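Local coordinates for protein exodeoxyribonuclease (Neisseria meningitidis, PDB 2JC5) that probably cleaves the DNA backbone at apurinic or apyrimidinic sites as a metal-dependent repair phosphodiesterase of the AP/ExoA family, at residues 156-160 with 197-202. Numbering follows the deposited sequence. Where two conformers were deposited one is given.
Sequences NIDLK and PDVPGY
Tyr202 lies along the backbone of residues 158-160, its CE1 3.6 Å from Leu159 CA and its CD1 3.8 Å from the carbonyl O of Asp158. Ile157 O sits near the plane of the ring, at its edge, 3.8 Å from Tyr202 CE1. One water joins the two segments: it donates to Ile157 O at 2.7 Å and is hydrogen-bonded to Tyr202 OH. At the far end of the ring Tyr202 OH comes 3.3 Å from Lys160 CA. Both segments are loops of the DNase I-like fold: 156-160, which begins as a short 3-10 turn, follows strand 143-147, and the loop 197-202 leads into strand 204-205. Ile157 fills the other end of the contact. Its CG1 stands anti to the backbone N (chi1 -170°) and the chain runs on extended, which carries CD1 to the peptides of 197-199, 3.7 Å from Pro197 O. Between Ile157 and Tyr202 the Pro200 ring packs in, and Pro200 CB lies 3.5 Å from Ile157 O. Arg193, of helix 191-195, links the two loops, salt-bridged to Asp158 OD1 and hydrogen-bonded to the carbonyls of Val199 and Pro200; Arg219 also pairs with Asp158 OD1, while Asp158 OD2 accepts a hydrogen bond from Gln155 N.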
# COMPACT_ATOMS: atom_id res chain seq x y z
N ASN A 156 18.04 -7.81 1.21
CA ASN A 156 18.50 -8.27 -0.10
C ASN A 156 17.47 -9.15 -0.80
O ASN A 156 17.28 -9.07 -2.01
CB ASN A 156 19.82 -9.04 0.02
CG ASN A 156 20.98 -8.17 0.42
OD1 ASN A 156 20.90 -6.96 0.40
ND2 ASN A 156 22.08 -8.81 0.78
N ILE A 157 16.80 -9.99 -0.01
CA ILE A 157 15.77 -10.89 -0.54
C ILE A 157 14.61 -10.15 -1.22
O ILE A 157 13.89 -10.72 -2.05
CB ILE A 157 15.22 -11.81 0.58
CG1 ILE A 157 14.33 -12.91 0.04
CG2 ILE A 157 14.49 -11.03 1.67
CD1 ILE A 157 13.81 -13.90 1.06
N ASP A 158 14.43 -8.89 -0.86
CA ASP A 158 13.28 -8.11 -1.32
C ASP A 158 13.43 -7.47 -2.71
O ASP A 158 12.51 -6.81 -3.18
CB ASP A 158 12.96 -7.06 -0.26
CG ASP A 158 12.54 -7.68 1.05
OD1 ASP A 158 11.63 -8.54 1.00
OD2 ASP A 158 13.10 -7.31 2.10
N LEU A 159 14.57 -7.65 -3.36
CA LEU A 159 14.69 -7.21 -4.75
C LEU A 159 15.69 -8.06 -5.52
O LEU A 159 16.58 -8.69 -4.94
CB LEU A 159 15.01 -5.71 -4.83
CG LEU A 159 16.43 -5.28 -4.46
CD1 LEU A 159 16.67 -3.83 -4.86
CD2 LEU A 159 16.72 -5.47 -2.96
N LYS A 160 15.52 -8.09 -6.84
CA LYS A 160 16.33 -8.93 -7.71
C LYS A 160 17.78 -8.44 -7.72
O LYS A 160 18.72 -9.24 -7.57
CB LYS A 160 15.76 -8.93 -9.12
CG LYS A 160 16.63 -9.58 -10.22
CD LYS A 160 17.01 -11.03 -9.94
CE LYS A 160 15.82 -11.95 -10.02
NZ LYS A 160 16.21 -13.40 -9.94
N PRO A 197 8.95 -16.45 5.16
CA PRO A 197 10.28 -15.93 5.38
C PRO A 197 11.24 -15.99 4.19
O PRO A 197 12.07 -15.10 4.05
CB PRO A 197 10.79 -16.79 6.52
CG PRO A 197 9.56 -17.10 7.29
CD PRO A 197 8.52 -17.33 6.26
N ASP A 198 11.13 -17.02 3.36
CA ASP A 198 12.10 -17.27 2.30
C ASP A 198 11.59 -16.99 0.91
O ASP A 198 12.27 -17.26 -0.07
CB ASP A 198 12.56 -18.73 2.38
CG ASP A 198 13.28 -19.01 3.66
OD1 ASP A 198 14.16 -18.20 4.02
OD2 ASP A 198 12.95 -20.01 4.34
N VAL A 199 10.41 -16.39 0.80
CA VAL A 199 9.80 -16.19 -0.51
C VAL A 199 9.89 -14.70 -0.86
O VAL A 199 9.29 -13.87 -0.16
CB VAL A 199 8.33 -16.66 -0.51
CG1 VAL A 199 7.71 -16.46 -1.89
CG2 VAL A 199 8.25 -18.12 -0.09
N PRO A 200 10.65 -14.36 -1.92
CA PRO A 200 10.88 -12.94 -2.19
C PRO A 200 9.61 -12.08 -2.21
O PRO A 200 9.56 -11.03 -1.55
CB PRO A 200 11.60 -12.95 -3.53
CG PRO A 200 12.39 -14.23 -3.49
CD PRO A 200 11.43 -15.21 -2.84
N GLY A 201 8.62 -12.46 -3.00
CA GLY A 201 7.36 -11.73 -3.03
C GLY A 201 7.40 -10.37 -3.68
O GLY A 201 6.74 -9.44 -3.21
N TYR A 202 8.15 -10.22 -4.77
CA TYR A 202 8.21 -8.93 -5.47
C TYR A 202 6.80 -8.49 -5.86
O TYR A 202 5.96 -9.29 -6.23
CB TYR A 202 9.05 -8.98 -6.75
CG TYR A 202 10.42 -9.58 -6.66
CD1 TYR A 202 11.21 -9.46 -5.53
CD2 TYR A 202 10.97 -10.25 -7.75
CE1 TYR A 202 12.50 -10.00 -5.47
CE2 TYR A 202 12.25 -10.80 -7.70
CZ TYR A 202 13.00 -10.69 -6.56
OH TYR A 202 14.25 -11.26 -6.54
O HOH W 1 15.16 -11.96 -4.08